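Local coordinates for sperm autoantigenic protein 17 (Danio rerio, PDB 7MY4) that probably forms dimers and binds A-kinase anchoring proteins through a docking and dimerization domain related to that of type II PKA regulatory subunits, at residues R27-R31 with E32-D36. Residues are numbered along the deposited sequence; the frame is centred on the assembly and turned at random.
Sequences REVLR and EQPED
E28 O accepts the amide of E32 at 3.0 Å from E32 N, and V29 O takes the next one, 2.9 Å from Q33 N. Both are i to i+4 bonds, bent to just over 140° at the hydrogen. A weak i to i+3 hydrogen bond also runs from E32 N to V29 O, 3.4 Å, making the E32 amide bifurcated. Helical geometry ends at Q33, whose positive phi of 49° turns the chain aside. One water extends the polar network: it donates to L30 O (2.8 Å) and accepts from Q33 NE2 (3.0 Å). The extended Q33 chain, with CG anti to the carbonyl carbon (chi1 -67°), also lays CG beside L30 O. This is the C-terminal end of helix 18-32, entering the loop to helix 37-55 of the RIIa-type helix-loop-helix; D36, N-cap of the second helix, hydrogen-bonds T39 through OD2. Apolar side-chain contact comes from P34, whose CD sits 4.2 Å from V29 CG1; F40 of helix 37-55 touches both V29 and P34. Separately, the same P34 CD lies against the carbonyl oxygen V29 O, at 3.3 Å.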
loop_
_atom_site.group_PDB
_atom_site.type_symbol
_atom_site.label_atom_id
_atom_site.label_comp_id
_atom_site.label_asym_id
_atom_site.label_seq_id
_atom_site.Cartn_x
_atom_site.Cartn_y
_atom_site.Cartn_z
ATOM N N ARG A 27 12.151 6.496 -0.315
ATOM C CA ARG A 27 12.718 6.977 0.935
ATOM C C ARG A 27 13.056 5.827 1.869
ATOM O O ARG A 27 14.052 5.894 2.599
ATOM C CB ARG A 27 11.761 7.965 1.577
ATOM C CG ARG A 27 11.782 9.265 0.799
ATOM C CD ARG A 27 11.202 10.378 1.570
ATOM N NE ARG A 27 11.038 11.642 0.859
ATOM C CZ ARG A 27 11.930 12.630 0.830
ATOM N NH1 ARG A 27 13.109 12.522 1.440
ATOM N NH2 ARG A 27 11.636 13.759 0.198
ATOM N N GLU A 28 12.259 4.754 1.862
ATOM C CA GLU A 28 12.598 3.643 2.750
ATOM C C GLU A 28 13.800 2.858 2.221
ATOM O O GLU A 28 14.639 2.406 3.011
ATOM C CB GLU A 28 11.391 2.732 2.971
ATOM C CG GLU A 28 10.305 3.364 3.840
ATOM C CD GLU A 28 10.823 3.911 5.160
ATOM O OE1 GLU A 28 11.387 3.119 5.957
ATOM O OE2 GLU A 28 10.695 5.144 5.387
ATOM N N VAL A 29 13.930 2.722 0.896
ATOM C CA VAL A 29 15.156 2.143 0.330
ATOM C C VAL A 29 16.387 2.953 0.735
ATOM O O VAL A 29 17.431 2.399 1.127
ATOM C CB VAL A 29 15.027 2.063 -1.201
ATOM C CG1 VAL A 29 16.370 1.760 -1.839
ATOM C CG2 VAL A 29 13.996 0.990 -1.595
ATOM N N LEU A 30 16.288 4.266 0.664
ATOM C CA LEU A 30 17.433 5.079 1.051
ATOM C C LEU A 30 17.730 4.943 2.543
ATOM O O LEU A 30 18.892 4.968 2.950
ATOM C CB LEU A 30 17.185 6.538 0.685
ATOM C CG LEU A 30 17.112 6.836 -0.812
ATOM C CD1 LEU A 30 16.636 8.277 -1.054
ATOM C CD2 LEU A 30 18.469 6.620 -1.492
ATOM N N ARG A 31 16.696 4.862 3.373
ATOM C CA ARG A 31 16.876 4.762 4.823
ATOM C C ARG A 31 17.520 3.447 5.230
ATOM O O ARG A 31 18.288 3.394 6.206
ATOM C CB ARG A 31 15.500 4.900 5.484
ATOM C CG ARG A 31 15.528 4.962 6.986
ATOM C CD ARG A 31 14.117 4.891 7.605
ATOM N NE ARG A 31 14.279 5.245 9.011
ATOM C CZ ARG A 31 14.693 4.413 9.967
ATOM N NH1 ARG A 31 14.928 3.133 9.684
ATOM N NH2 ARG A 31 14.864 4.862 11.215
ATOM N N GLU A 32 17.198 2.360 4.538
ATOM C CA GLU A 32 17.611 1.031 4.949
ATOM C C GLU A 32 18.862 0.565 4.226
ATOM O O GLU A 32 19.587 -0.287 4.785
ATOM C CB GLU A 32 16.488 0.018 4.686
ATOM C CG GLU A 32 16.877 -1.418 4.939
ATOM C CD GLU A 32 17.214 -1.677 6.382
ATOM O OE1 GLU A 32 16.706 -0.962 7.253
ATOM O OE2 GLU A 32 17.986 -2.606 6.657
ATOM N N GLN A 33 19.108 1.076 3.016
ATOM C CA GLN A 33 20.207 0.588 2.167
ATOM C C GLN A 33 20.183 -0.941 2.066
ATOM O O GLN A 33 21.174 -1.611 2.381
ATOM C CB GLN A 33 21.553 1.079 2.673
ATOM C CG GLN A 33 21.692 2.595 2.535
ATOM C CD GLN A 33 23.113 3.137 2.762
ATOM O OE1 GLN A 33 24.017 2.420 3.223
ATOM N NE2 GLN A 33 23.293 4.435 2.492
ATOM N N PRO A 34 19.094 -1.513 1.582
ATOM C CA PRO A 34 19.047 -2.964 1.399
ATOM C C PRO A 34 20.100 -3.415 0.409
ATOM O O PRO A 34 20.314 -2.785 -0.635
ATOM C CB PRO A 34 17.633 -3.206 0.862
ATOM C CG PRO A 34 17.240 -1.911 0.234
ATOM C CD PRO A 34 17.878 -0.841 1.102
ATOM N N GLU A 35 20.717 -4.560 0.718
ATOM C CA GLU A 35 21.621 -5.154 -0.256
ATOM C C GLU A 35 20.877 -5.632 -1.502
ATOM O O GLU A 35 21.444 -5.596 -2.600
ATOM C CB GLU A 35 22.405 -6.294 0.400
ATOM C CG GLU A 35 23.575 -5.823 1.284
ATOM C CD GLU A 35 24.530 -4.859 0.557
ATOM O OE1 GLU A 35 24.679 -4.967 -0.682
ATOM O OE2 GLU A 35 25.115 -3.970 1.217
ATOM N N ASP A 36 19.602 -6.023 -1.367
ATOM C CA ASP A 36 18.781 -6.543 -2.477
ATOM C C ASP A 36 17.516 -5.687 -2.570
ATOM O O ASP A 36 16.549 -5.908 -1.831
ATOM C CB ASP A 36 18.454 -8.011 -2.236
ATOM C CG ASP A 36 17.547 -8.617 -3.301
ATOM O OD1 ASP A 36 17.074 -7.905 -4.221
ATOM O OD2 ASP A 36 17.327 -9.851 -3.195
HETATM O O HOH W 1 20.952 5.820 1.328
#